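PDB 5GHG: aminotransferase class-III from Ochrobactrum anthropi, which probably catalyses pyridoxal phosphate-dependent transfer of amino groups between amines or amino acids and carbonyl acceptors, as an omega-transaminase. Local coordinates for residues 112-117 with 296-301; 104-109 with 281-286; 80-85 with 327-332; 159-164 with 176-181; 345-350 with 428-433. The protein carries 1 engineered substitution. All blocks are in the same frame, centred on the assembly; numbering follows the deposited sequence.

Overall arrangement
Contacts 1, 2 and 4 belong to the seven-stranded sheet of the cofactor-binding domain: contact 1 pairs an outer strand with its antiparallel neighbour through backbone bonds, contact 2 packs a loop on the next strand by apolar atoms, and contact 4 joins helix and strand at the sheet's other margin. Contact 3 packs a loop on the start of helix 329-344 without hydrogen bonds between them. Contact 1 touches contacts 2 and 3, whereas 4 and 5 lie on opposite sides of the chain's centre. Contact 1 is partly buried and the others are buried; contacts 1, 3 and 4 also reach the second subunit. Contact 5, between two helix starts, combines two bonds from one asparagine amide with leucine packing.

Contact 1: 112-117 with 296-301; sequences AYFTNS and ISAFLI. With PMP (4'-deoxy-4'-aminopyridoxal-5'-phosphate), chain C.
Ala112 opens an antiparallel pairing, its CB 3.6 Å from Leu300 CD2 on the face turned to helix 93-104. Tyr113, next along, is hydrogen-bonded to Phe299 in both directions, Tyr113 N giving to Phe299 O at 2.9 Å. On the other face of the sheet Phe299 has its CG between backbone N and carbonyl carbon (chi1 61°), which brings the ring beside Tyr113: the Tyr113 CB lies over one face, a CH-pi contact 3.7 Å from the centroid, while the two rings are nearly parallel (7°) but slid so far that they barely overlap. Tyr113 CE1 goes on to meet Ile301 CD1. Phe114 returns to the first face, with CD1 3.7 Å from Ala298 CB. Thr115 pairs with Ser297 through two further backbone bonds, and its OG1 gives a proton to Ser117 O at 2.9 Å. Ser117 then caps helix 118-135 through Glu120 N and also bonds Glu120 of the second subunit; its CB is 3.4 Å from PMP O1P. Backbone pairing and ring packing probably help to position the end of the strand, from which the helix start, with Gly118 N and Ser119 OG bonding PMP, sets out.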
# COMPACT_ATOMS: atom_id res chain seq x y z
N ALA B 112 2.65 14.64 -11.84
CA ALA B 112 2.82 13.94 -10.58
C ALA B 112 1.62 13.04 -10.32
O ALA B 112 0.48 13.44 -10.56
CB ALA B 112 3.00 14.93 -9.43
N TYR B 113 1.89 11.83 -9.85
CA TYR B 113 0.86 10.85 -9.47
C TYR B 113 1.08 10.44 -8.02
O TYR B 113 2.22 10.34 -7.57
CB TYR B 113 0.93 9.60 -10.35
CG TYR B 113 0.76 9.86 -11.84
CD1 TYR B 113 1.78 10.43 -12.60
CD2 TYR B 113 -0.42 9.52 -12.49
CE1 TYR B 113 1.62 10.66 -13.96
CE2 TYR B 113 -0.59 9.71 -13.86
CZ TYR B 113 0.42 10.28 -14.58
OH TYR B 113 0.23 10.51 -15.92
N PHE B 114 -0.02 10.18 -7.29
CA PHE B 114 0.08 9.86 -5.87
C PHE B 114 -0.40 8.47 -5.56
O PHE B 114 -1.34 7.97 -6.18
CB PHE B 114 -0.70 10.90 -5.03
CG PHE B 114 -0.15 12.28 -5.14
CD1 PHE B 114 1.03 12.61 -4.49
CD2 PHE B 114 -0.75 13.22 -5.94
CE1 PHE B 114 1.59 13.87 -4.63
CE2 PHE B 114 -0.21 14.49 -6.09
CZ PHE B 114 0.96 14.82 -5.42
N THR B 115 0.27 7.84 -4.59
CA THR B 115 -0.11 6.54 -4.03
C THR B 115 0.06 6.63 -2.53
O THR B 115 0.42 7.68 -1.98
CB THR B 115 0.74 5.40 -4.59
OG1 THR B 115 2.10 5.57 -4.17
CG2 THR B 115 0.71 5.38 -6.13
N ASN B 116 -0.18 5.52 -1.84
CA ASN B 116 0.07 5.51 -0.41
C ASN B 116 1.50 5.15 -0.07
O ASN B 116 2.10 5.75 0.83
CB ASN B 116 -0.89 4.53 0.27
CG ASN B 116 -2.33 4.87 0.01
OD1 ASN B 116 -2.82 5.89 0.48
ND2 ASN B 116 -3.01 4.05 -0.79
N SER B 117 2.09 4.20 -0.79
CA SER B 117 3.38 3.64 -0.44
C SER B 117 4.33 3.71 -1.62
O SER B 117 3.91 3.82 -2.77
CB SER B 117 3.22 2.17 -0.00
OG SER B 117 2.76 1.40 -1.10
N ILE B 296 2.12 8.56 2.33
CA ILE B 296 1.87 9.11 1.01
C ILE B 296 3.15 8.94 0.18
O ILE B 296 4.26 9.04 0.69
CB ILE B 296 1.43 10.58 1.06
CG1 ILE B 296 1.19 11.11 -0.35
CG2 ILE B 296 2.49 11.42 1.75
CD1 ILE B 296 0.54 12.50 -0.41
N SER B 297 2.97 8.66 -1.10
CA SER B 297 4.08 8.55 -2.03
C SER B 297 3.66 9.18 -3.35
O SER B 297 2.48 9.46 -3.57
CB SER B 297 4.50 7.09 -2.23
OG SER B 297 4.74 6.49 -0.97
N ALA B 298 4.63 9.38 -4.22
CA ALA B 298 4.39 10.07 -5.48
C ALA B 298 5.41 9.60 -6.49
O ALA B 298 6.53 9.21 -6.12
CB ALA B 298 4.47 11.59 -5.32
N PHE B 299 5.05 9.65 -7.76
CA PHE B 299 6.07 9.60 -8.79
C PHE B 299 5.82 10.70 -9.81
O PHE B 299 4.68 11.13 -10.03
CB PHE B 299 6.18 8.22 -9.43
CG PHE B 299 4.93 7.74 -10.13
CD1 PHE B 299 3.97 7.01 -9.44
CD2 PHE B 299 4.76 7.96 -11.50
CE1 PHE B 299 2.84 6.54 -10.10
CE2 PHE B 299 3.62 7.51 -12.16
CZ PHE B 299 2.66 6.80 -11.46
N LEU B 300 6.90 11.19 -10.40
CA LEU B 300 6.87 12.19 -11.45
C LEU B 300 7.28 11.54 -12.76
O LEU B 300 8.15 10.66 -12.78
CB LEU B 300 7.84 13.33 -11.13
CG LEU B 300 7.47 14.22 -9.94
CD1 LEU B 300 8.70 14.95 -9.44
CD2 LEU B 300 6.44 15.21 -10.41
N ILE B 301 6.67 11.99 -13.86
CA ILE B 301 7.09 11.54 -15.18
C ILE B 301 7.34 12.75 -16.06
O ILE B 301 6.69 13.80 -15.92
CB ILE B 301 6.06 10.60 -15.83
CG1 ILE B 301 4.77 11.34 -16.12
CG2 ILE B 301 5.78 9.39 -14.93
CD1 ILE B 301 3.77 10.50 -16.88
N1 PMP C . 11.90 2.03 -2.78
C2 PMP C . 12.87 2.21 -1.85
C2A PMP C . 14.22 2.68 -2.30
C3 PMP C . 12.65 1.93 -0.48
O3 PMP C . 13.69 2.06 0.39
C4 PMP C . 11.35 1.49 -0.06
C4A PMP C . 10.99 1.25 1.39
N4A PMP C . 12.01 0.61 2.18
C5 PMP C . 10.36 1.34 -1.07
C6 PMP C . 10.63 1.66 -2.39
C5A PMP C . 8.98 0.84 -0.75
O4P PMP C . 8.27 1.82 0.00
P PMP C . 7.04 1.33 0.98
O1P PMP C . 6.14 0.44 0.20
O2P PMP C . 6.39 2.63 1.42
O3P PMP C . 7.63 0.55 2.14

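Contact 2: 104-109 with 281-286; sequences MAPVPM and DILVMS
The peptide group joining Asp281 to Ile282 is the flat surface here, and the end of Met109 rests above one face of it. The methyl carbon Met109 CE is 3.8 Å from Asp281 O and 4.2 Å from Ile282 N, so it lies above the plane on the carbonyl side, near Asp281 O; the sulfur is above the same face, with Met109 SD 3.9 Å from Asp281 O. At the edges the polar atoms are engaged along the sheet: Ile282 makes backbone bonds to Leu255 and Ala257, and Asp281 to Leu255 and Asn302. The puckered Pro106 ring turns CG and CD, both 3.7 Å away, to Leu283 CD1.

Leu283 serves both partners from its place on strand 282-285. With its CG anti to the backbone N (chi1 -167°), one methyl goes to Pro106, while the Leu283 CB stays near the strand and lies 4.1 Å from Met109 CE. Met109 reaches it by a bend in mid-chain (chi2 -68°) that turns the thioether toward the strand. Met109 also packs on Leu300 of the neighbouring strand 297-301, and Pro106 leans on Phe271.

The carboxylate of Asp281 takes no part across the interface; it is held elsewhere, by a salt bridge to Arg304 and by the backbone N of Leu255. Fit between apolar surfaces is thus what secures the loop leading from helix 93-104 to strand 111-115, and dispersion, with no directional bond between the two segments, is its chemistry.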
# COMPACT_ATOMS: atom_id res chain seq x y z
N MET B 104 9.91 21.30 -7.99
CA MET B 104 11.15 20.95 -7.30
C MET B 104 12.00 19.93 -8.04
O MET B 104 13.11 19.63 -7.58
CB MET B 104 10.84 20.33 -5.92
CG MET B 104 10.21 21.23 -4.88
SD MET B 104 9.67 20.16 -3.48
CE MET B 104 11.22 19.75 -2.72
N ALA B 105 11.51 19.36 -9.13
CA ALA B 105 12.16 18.20 -9.70
C ALA B 105 13.58 18.54 -10.15
O ALA B 105 13.82 19.64 -10.68
CB ALA B 105 11.36 17.63 -10.87
N PRO B 106 14.53 17.62 -9.99
CA PRO B 106 15.91 17.90 -10.42
C PRO B 106 16.08 17.96 -11.94
O PRO B 106 17.11 18.44 -12.40
CB PRO B 106 16.69 16.73 -9.82
CG PRO B 106 15.69 15.60 -9.85
CD PRO B 106 14.38 16.26 -9.46
N VAL B 107 15.14 17.41 -12.70
CA VAL B 107 15.10 17.53 -14.16
C VAL B 107 13.67 17.93 -14.53
O VAL B 107 12.74 17.79 -13.73
CB VAL B 107 15.50 16.23 -14.87
CG1 VAL B 107 16.96 15.92 -14.64
CG2 VAL B 107 14.62 15.06 -14.42
N PRO B 108 13.47 18.45 -15.74
CA PRO B 108 12.12 18.80 -16.17
C PRO B 108 11.16 17.60 -16.05
O PRO B 108 11.45 16.50 -16.51
CB PRO B 108 12.31 19.21 -17.64
CG PRO B 108 13.72 19.73 -17.69
CD PRO B 108 14.48 18.81 -16.76
N MET B 109 10.02 17.84 -15.41
CA MET B 109 8.97 16.85 -15.26
C MET B 109 7.64 17.47 -15.67
O MET B 109 7.48 18.68 -15.70
CB MET B 109 8.88 16.34 -13.81
CG MET B 109 10.02 15.41 -13.41
SD MET B 109 9.96 13.81 -14.29
CE MET B 109 11.45 13.05 -13.71
N ASP B 281 13.85 9.66 -16.35
CA ASP B 281 12.57 9.93 -16.99
C ASP B 281 11.40 9.86 -16.02
O ASP B 281 10.37 10.50 -16.25
CB ASP B 281 12.33 8.92 -18.12
CG ASP B 281 13.40 8.98 -19.19
OD1 ASP B 281 13.36 9.93 -19.99
OD2 ASP B 281 14.29 8.08 -19.22
N ILE B 282 11.56 9.09 -14.95
CA ILE B 282 10.55 8.85 -13.93
C ILE B 282 11.27 8.93 -12.58
O ILE B 282 12.35 8.36 -12.41
CB ILE B 282 9.88 7.47 -14.11
CG1 ILE B 282 9.24 7.36 -15.51
CG2 ILE B 282 8.84 7.19 -12.99
CD1 ILE B 282 8.63 5.99 -15.78
N LEU B 283 10.66 9.61 -11.61
CA LEU B 283 11.26 9.79 -10.29
C LEU B 283 10.23 9.40 -9.24
O LEU B 283 9.11 9.92 -9.25
CB LEU B 283 11.73 11.23 -10.08
CG LEU B 283 12.63 11.49 -8.88
CD1 LEU B 283 13.55 12.66 -9.17
CD2 LEU B 283 11.83 11.74 -7.61
N VAL B 284 10.61 8.50 -8.33
CA VAL B 284 9.71 7.93 -7.32
C VAL B 284 10.10 8.46 -5.95
O VAL B 284 11.29 8.44 -5.59
CB VAL B 284 9.73 6.39 -7.34
CG1 VAL B 284 8.66 5.82 -6.38
CG2 VAL B 284 9.54 5.82 -8.77
N MET B 285 9.11 8.91 -5.18
CA MET B 285 9.35 9.54 -3.89
C MET B 285 8.42 8.95 -2.83
O MET B 285 7.31 8.51 -3.12
CB MET B 285 9.10 11.04 -3.94
CG MET B 285 10.04 11.80 -4.85
SD MET B 285 9.28 13.34 -5.42
CE MET B 285 8.19 12.74 -6.72
N SER B 286 8.90 8.95 -1.59
CA SER B 286 8.06 8.66 -0.44
C SER B 286 8.78 9.10 0.83
O SER B 286 9.69 9.94 0.76
CB SER B 286 7.70 7.17 -0.39
OG SER B 286 6.80 6.90 0.68

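Contact 3: 80-85 with 327-332; sequences LPFYHT and GHPVAA
His328 and Phe82 meet obliquely, the rings at 47° to one another and the two side chains crossing at about a right angle. His328 extends CG anti to the backbone N (chi1 -165°), Phe82 has the same first torsion, and this shared choice carries the imidazole to the rim of the phenyl ring: His328 CD2 is 3.7 Å from Phe82 CD1, near the plane of the phenyl. The same torsion folds His328 back toward its own helix, where ND1 accepts from Val330 N at 3.2 Å, the donor tilted from the ring plane and the bond bent to 138°. At the ring's far nitrogen, NE2 bonds Ser292 O of the second subunit, so both nitrogens are used and the rotation of the imidazole is fixed.

Between those nitrogens, His328 CE1 is 3.2 Å from Pro81 O. That carbonyl is buried without a hydrogen-bonding partner in the model, and its near neighbours across the contact are carbons: His328 CE1, and Val330 CG2 at 3.3 Å. Pro329, in the first turn of the helix, sets its ring against the loop backbone, CG 3.8 Å from Phe82 CA.

Phe82 also packs on Lys287 of the second subunit, and Tyr83 bonds Glu52 there. A histidine N-cap opening helix 329-344 thus lies in the dimer interface, consistent with class III aminotransferases, whose active sites are built where two subunits meet.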
# COMPACT_ATOMS: atom_id res chain seq x y z
N LEU B 80 -12.12 18.88 4.96
CA LEU B 80 -12.55 17.83 4.04
C LEU B 80 -11.64 16.64 4.30
O LEU B 80 -10.52 16.57 3.75
CB LEU B 80 -12.48 18.27 2.59
CG LEU B 80 -12.87 17.18 1.59
CD1 LEU B 80 -14.36 16.90 1.68
CD2 LEU B 80 -12.46 17.59 0.18
N PRO B 81 -12.06 15.69 5.14
CA PRO B 81 -11.14 14.60 5.52
C PRO B 81 -10.84 13.65 4.38
O PRO B 81 -9.78 13.03 4.39
CB PRO B 81 -11.88 13.90 6.68
CG PRO B 81 -13.33 14.17 6.39
CD PRO B 81 -13.36 15.58 5.82
N PHE B 82 -11.73 13.52 3.40
CA PHE B 82 -11.46 12.64 2.28
C PHE B 82 -12.34 12.99 1.10
O PHE B 82 -13.51 13.34 1.27
CB PHE B 82 -11.69 11.16 2.62
CG PHE B 82 -11.50 10.24 1.43
CD1 PHE B 82 -10.23 9.88 1.03
CD2 PHE B 82 -12.58 9.80 0.70
CE1 PHE B 82 -10.04 9.06 -0.09
CE2 PHE B 82 -12.41 8.99 -0.41
CZ PHE B 82 -11.14 8.61 -0.80
N TYR B 83 -11.76 12.88 -0.09
CA TYR B 83 -12.52 12.83 -1.32
C TYR B 83 -11.58 12.28 -2.39
O TYR B 83 -10.37 12.20 -2.18
CB TYR B 83 -13.10 14.20 -1.71
CG TYR B 83 -14.43 14.09 -2.39
CD1 TYR B 83 -15.55 13.70 -1.68
CD2 TYR B 83 -14.56 14.33 -3.76
CE1 TYR B 83 -16.78 13.55 -2.30
CE2 TYR B 83 -15.79 14.20 -4.39
CZ TYR B 83 -16.89 13.82 -3.66
OH TYR B 83 -18.10 13.68 -4.26
N HIS B 84 -12.16 11.89 -3.51
CA HIS B 84 -11.42 11.20 -4.57
C HIS B 84 -11.21 12.04 -5.82
O HIS B 84 -10.61 11.55 -6.78
CB HIS B 84 -12.18 9.93 -4.95
CG HIS B 84 -13.54 10.20 -5.51
ND1 HIS B 84 -14.60 10.61 -4.73
CD2 HIS B 84 -14.00 10.18 -6.79
CE1 HIS B 84 -15.66 10.80 -5.50
NE2 HIS B 84 -15.32 10.56 -6.75
N THR B 85 -11.65 13.30 -5.82
CA THR B 85 -12.00 13.97 -7.07
C THR B 85 -10.88 14.81 -7.69
O THR B 85 -10.63 14.71 -8.89
CB THR B 85 -13.25 14.84 -6.86
OG1 THR B 85 -13.77 15.23 -8.14
CG2 THR B 85 -12.91 16.08 -6.00
N GLY B 327 -4.99 11.52 -4.71
CA GLY B 327 -4.21 11.48 -3.48
C GLY B 327 -5.09 11.81 -2.28
O GLY B 327 -6.15 12.44 -2.41
N HIS B 328 -4.68 11.35 -1.12
CA HIS B 328 -5.43 11.58 0.09
C HIS B 328 -5.21 13.01 0.58
O HIS B 328 -4.06 13.39 0.82
CB HIS B 328 -5.04 10.58 1.18
CG HIS B 328 -6.02 10.55 2.32
ND1 HIS B 328 -6.12 11.57 3.23
CD2 HIS B 328 -6.96 9.64 2.66
CE1 HIS B 328 -7.08 11.29 4.09
NE2 HIS B 328 -7.60 10.13 3.76
N PRO B 329 -6.26 13.81 0.75
CA PRO B 329 -6.04 15.24 1.02
C PRO B 329 -5.39 15.52 2.36
O PRO B 329 -4.66 16.52 2.47
CB PRO B 329 -7.45 15.84 0.95
CG PRO B 329 -8.37 14.66 1.19
CD PRO B 329 -7.69 13.49 0.59
N VAL B 330 -5.61 14.69 3.38
CA VAL B 330 -4.96 14.93 4.66
C VAL B 330 -3.47 14.63 4.55
O VAL B 330 -2.62 15.41 5.01
CB VAL B 330 -5.61 14.11 5.78
CG1 VAL B 330 -4.96 14.44 7.13
CG2 VAL B 330 -7.12 14.36 5.85
N ALA B 331 -3.13 13.50 3.93
CA ALA B 331 -1.72 13.16 3.73
C ALA B 331 -1.03 14.20 2.86
O ALA B 331 0.12 14.59 3.15
CB ALA B 331 -1.59 11.77 3.12
N ALA B 332 -1.71 14.68 1.81
CA ALA B 332 -1.11 15.71 0.97
C ALA B 332 -0.86 16.99 1.76
O ALA B 332 0.16 17.64 1.58
CB ALA B 332 -1.99 16.01 -0.24

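Contact 4: 159-164 with 176-181; sequences ASLTGL and DRILHT
Ile178 lays its CG2 methyl against the last turn of helix 156-161, 3.4 Å from Ser160 O. This branch lies anti to the backbone N, beside the carbonyl carbon, while CG1 is anti to the carbonyl carbon (chi1 -53°) and meets Ser160 CB. Leu161 comes to the same isoleucine at about a right angle; although its CB points away from the strand, CD2 swings back to stand 3.9 Å from Ile178 CG2, and equally close to CD1. Both leucine and isoleucine rest on Ile144 of the neighbouring strand.

Two residues further on, the strand turns from apolar to polar contact. The ring of His180 points its NE2 toward the carbonyls at and just past the helix end. NE2 donates weakly to Leu161 O at 3.0 Å and weakly to Thr162 O at 3.2 Å, both bonds well short of straight, at 135° and 131°, as expected where one N-H is divided between two acceptors. Ser160 O lies in the plane of the imidazole at its edge, 3.0 Å from CE1. The partial negative charge gathered at this helix end would probably favour a proton on NE2. Gly163 CA comes obliquely to His180 CD2, at 3.8 Å. Leu161 O has a second donor in Ser146 OG.

Thr162 faces the cofactor side, its OG1 bonded to His152 N and Gly153 O of the PMP pocket. Helix and strand are successive members of a beta-alpha-beta crossover, 143-147, 156-161 and 178-181, whose last strand forms an outer edge of the chain's sheet, in keeping with the large domain of fold type I enzymes.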
# COMPACT_ATOMS: atom_id res chain seq x y z
N ALA B 159 8.17 -6.19 -5.30
CA ALA B 159 9.04 -7.16 -4.66
C ALA B 159 9.86 -7.94 -5.69
O ALA B 159 10.95 -8.45 -5.37
CB ALA B 159 8.25 -8.15 -3.81
N SER B 160 9.34 -8.08 -6.91
CA SER B 160 10.11 -8.68 -7.99
C SER B 160 11.24 -7.76 -8.43
O SER B 160 12.34 -8.23 -8.73
CB SER B 160 9.20 -9.01 -9.17
OG SER B 160 8.24 -10.00 -8.82
N LEU B 161 10.97 -6.45 -8.48
CA LEU B 161 12.03 -5.47 -8.76
C LEU B 161 13.12 -5.54 -7.70
O LEU B 161 14.31 -5.45 -8.00
CB LEU B 161 11.44 -4.07 -8.83
CG LEU B 161 10.45 -3.74 -9.94
CD1 LEU B 161 9.86 -2.37 -9.73
CD2 LEU B 161 11.12 -3.87 -11.31
N THR B 162 12.71 -5.68 -6.45
CA THR B 162 13.64 -5.82 -5.34
C THR B 162 14.59 -6.98 -5.60
O THR B 162 14.19 -8.02 -6.14
CB THR B 162 12.84 -6.02 -4.06
OG1 THR B 162 12.10 -4.82 -3.80
CG2 THR B 162 13.74 -6.37 -2.86
N GLY B 163 15.86 -6.79 -5.24
CA GLY B 163 16.89 -7.77 -5.57
C GLY B 163 17.51 -8.43 -4.36
O GLY B 163 18.69 -8.77 -4.36
N LEU B 164 16.71 -8.61 -3.31
CA LEU B 164 17.18 -9.21 -2.06
C LEU B 164 16.49 -10.56 -1.86
O LEU B 164 15.27 -10.67 -2.06
CB LEU B 164 16.89 -8.29 -0.87
CG LEU B 164 17.66 -6.95 -0.88
CD1 LEU B 164 17.07 -5.95 0.09
CD2 LEU B 164 19.15 -7.16 -0.59
N ASP B 176 7.82 -12.94 -14.16
CA ASP B 176 8.39 -12.80 -15.49
C ASP B 176 8.42 -11.31 -15.87
O ASP B 176 7.57 -10.52 -15.45
CB ASP B 176 7.55 -13.57 -16.51
CG ASP B 176 8.11 -13.45 -17.93
OD1 ASP B 176 9.35 -13.48 -18.09
OD2 ASP B 176 7.30 -13.33 -18.88
N ARG B 177 9.42 -10.95 -16.68
CA ARG B 177 9.69 -9.64 -17.23
C ARG B 177 10.64 -8.81 -16.39
O ARG B 177 11.10 -7.77 -16.85
CB ARG B 177 8.42 -8.82 -17.52
CG ARG B 177 7.51 -9.44 -18.59
CD ARG B 177 6.25 -8.60 -18.74
NE ARG B 177 5.52 -8.93 -19.94
CZ ARG B 177 4.47 -8.26 -20.39
NH1 ARG B 177 4.01 -7.21 -19.72
NH2 ARG B 177 3.89 -8.64 -21.52
N ILE B 178 10.95 -9.24 -15.18
CA ILE B 178 11.85 -8.47 -14.31
C ILE B 178 13.21 -9.15 -14.34
O ILE B 178 13.33 -10.34 -14.02
CB ILE B 178 11.31 -8.36 -12.88
CG1 ILE B 178 9.89 -7.84 -12.87
CG2 ILE B 178 12.25 -7.51 -12.04
CD1 ILE B 178 9.69 -6.61 -13.70
N LEU B 179 14.24 -8.41 -14.74
CA LEU B 179 15.61 -8.88 -14.82
C LEU B 179 16.44 -8.16 -13.77
O LEU B 179 16.13 -7.02 -13.39
CB LEU B 179 16.18 -8.60 -16.21
CG LEU B 179 15.28 -8.98 -17.39
CD1 LEU B 179 15.88 -8.50 -18.70
CD2 LEU B 179 15.03 -10.47 -17.42
N HIS B 180 17.50 -8.81 -13.29
CA HIS B 180 18.42 -8.19 -12.34
C HIS B 180 19.85 -8.25 -12.87
O HIS B 180 20.34 -9.32 -13.18
CB HIS B 180 18.37 -8.84 -10.95
CG HIS B 180 17.05 -8.68 -10.28
ND1 HIS B 180 16.00 -9.52 -10.54
CD2 HIS B 180 16.60 -7.78 -9.37
CE1 HIS B 180 14.94 -9.14 -9.82
NE2 HIS B 180 15.29 -8.09 -9.10
N THR B 181 20.49 -7.10 -12.94
CA THR B 181 21.91 -7.01 -13.28
C THR B 181 22.69 -6.83 -11.97
O THR B 181 22.13 -6.97 -10.88
CB THR B 181 22.12 -5.90 -14.31
OG1 THR B 181 23.45 -5.98 -14.85
CG2 THR B 181 21.86 -4.51 -13.72

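Contact 5: 345-350 with 428-433; sequences RDLVAN and PLIIND
Asn350 supplies the polar part, joining one helix to the loop before another. Its ND2 gives both hydrogens across the interface, to Leu429 O at 2.7 Å and to Ile431 O at 3.0 Å, the two bonds nearly straight, at just under 160°. Leu429 O lies exactly in the amide plane and its own carbonyl plane contains the donor; toward Ile431 O the donor is tilted 20° from the carbonyl plane. With CG anti to the backbone N (chi1 -171°), the amide is carried out from helix 347-363 to the loop, and its other end, OD1, accepts from Arg354 NH1. Three bonds therefore fix which way the amide is flipped.

The two carbonyls are brought to face one nitrogen by the backbone: Pro428 to Ile431 is a type I beta turn, closed by Ile431 N to Pro428 O at 3.0 Å. It runs into Asn432, the N-cap of helix 433-455, which bonds Gln435 N through OD1. On the other side Asp346, with positive phi, is the C-prime residue of a Schellman motif that ends helix 329-344, and the next helix starts at once with Leu347. Each segment is thus a helix entry preceded by a sharp change of direction.

The apolar part belongs to Leu347. Its CB is 4.1 Å from Leu429 CB, and its tip runs alongside Ile430, pointing the same way, with CD1 4.0 Å from Ile430 CG2. Leu429 reaches further, packing on Ala351 and Ile342.

Among charged groups, Asp433 forms a salt bridge with Arg354, the same arginine that bonds Asn350 OD1.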
# COMPACT_ATOMS: atom_id res chain seq x y z
N ARG B 345 13.47 25.91 7.26
CA ARG B 345 14.53 25.69 8.23
C ARG B 345 15.83 25.21 7.59
O ARG B 345 16.75 24.81 8.30
CB ARG B 345 14.06 24.72 9.30
CG ARG B 345 12.78 25.23 9.92
CD ARG B 345 12.34 24.45 11.13
NE ARG B 345 11.07 25.00 11.60
CZ ARG B 345 10.25 24.37 12.44
NH1 ARG B 345 9.11 24.94 12.82
NH2 ARG B 345 10.57 23.15 12.88
N ASP B 346 15.92 25.27 6.26
CA ASP B 346 17.18 25.01 5.58
C ASP B 346 17.72 23.63 5.96
O ASP B 346 18.91 23.45 6.23
CB ASP B 346 18.18 26.12 5.92
CG ASP B 346 19.16 26.42 4.80
OD1 ASP B 346 18.86 26.12 3.62
OD2 ASP B 346 20.25 26.96 5.11
N LEU B 347 16.84 22.63 5.97
CA LEU B 347 17.27 21.30 6.41
C LEU B 347 18.10 20.55 5.38
O LEU B 347 18.89 19.69 5.75
CB LEU B 347 16.06 20.47 6.84
CG LEU B 347 15.27 21.05 8.01
CD1 LEU B 347 14.13 20.11 8.44
CD2 LEU B 347 16.17 21.38 9.22
N VAL B 348 17.97 20.86 4.09
CA VAL B 348 18.88 20.25 3.12
C VAL B 348 20.32 20.67 3.43
O VAL B 348 21.25 19.84 3.43
CB VAL B 348 18.48 20.63 1.69
CG1 VAL B 348 19.47 20.08 0.69
CG2 VAL B 348 17.08 20.10 1.39
N ALA B 349 20.52 21.95 3.71
CA ALA B 349 21.86 22.43 4.05
C ALA B 349 22.32 21.88 5.39
O ALA B 349 23.49 21.51 5.56
CB ALA B 349 21.90 23.96 4.03
N ASN B 350 21.42 21.82 6.37
CA ASN B 350 21.80 21.24 7.64
C ASN B 350 22.25 19.80 7.49
O ASN B 350 23.27 19.38 8.04
CB ASN B 350 20.66 21.32 8.65
CG ASN B 350 21.11 20.92 10.03
OD1 ASN B 350 21.95 21.60 10.61
ND2 ASN B 350 20.59 19.81 10.55
N PRO B 428 17.84 11.85 11.48
CA PRO B 428 16.95 12.89 10.99
C PRO B 428 17.72 14.12 10.50
O PRO B 428 18.81 14.43 10.98
CB PRO B 428 16.06 13.21 12.19
CG PRO B 428 16.11 11.97 13.03
CD PRO B 428 17.51 11.44 12.86
N LEU B 429 17.13 14.80 9.51
CA LEU B 429 17.72 15.99 8.90
C LEU B 429 17.96 17.10 9.92
O LEU B 429 18.78 17.99 9.66
CB LEU B 429 16.80 16.51 7.80
CG LEU B 429 16.32 15.52 6.73
CD1 LEU B 429 15.33 16.22 5.77
CD2 LEU B 429 17.51 14.98 5.97
N ILE B 430 17.26 17.05 11.07
CA ILE B 430 17.38 18.06 12.10
C ILE B 430 18.53 17.81 13.08
O ILE B 430 18.73 18.61 14.01
CB ILE B 430 16.08 18.18 12.93
CG1 ILE B 430 15.74 16.84 13.59
CG2 ILE B 430 14.91 18.74 12.08
CD1 ILE B 430 14.77 16.98 14.77
N ILE B 431 19.27 16.72 12.92
CA ILE B 431 20.34 16.41 13.88
C ILE B 431 21.39 17.53 13.87
O ILE B 431 21.59 18.22 12.86
CB ILE B 431 20.96 15.04 13.58
CG1 ILE B 431 21.80 14.55 14.77
CG2 ILE B 431 21.74 15.07 12.27
CD1 ILE B 431 22.19 13.08 14.69
N ASN B 432 22.07 17.72 15.00
CA ASN B 432 23.16 18.70 15.07
C ASN B 432 24.50 17.97 15.29
O ASN B 432 24.54 16.76 15.49
CB ASN B 432 22.90 19.75 16.16
CG ASN B 432 22.88 19.18 17.56
OD1 ASN B 432 23.68 18.33 17.90
ND2 ASN B 432 21.96 19.67 18.40
N ASP B 433 25.59 18.73 15.22
CA ASP B 433 26.92 18.12 15.27
C ASP B 433 27.18 17.43 16.61
O ASP B 433 27.81 16.38 16.65
CB ASP B 433 28.02 19.15 14.98
CG ASP B 433 28.20 19.43 13.49
OD1 ASP B 433 27.70 18.65 12.64
OD2 ASP B 433 28.88 20.42 13.15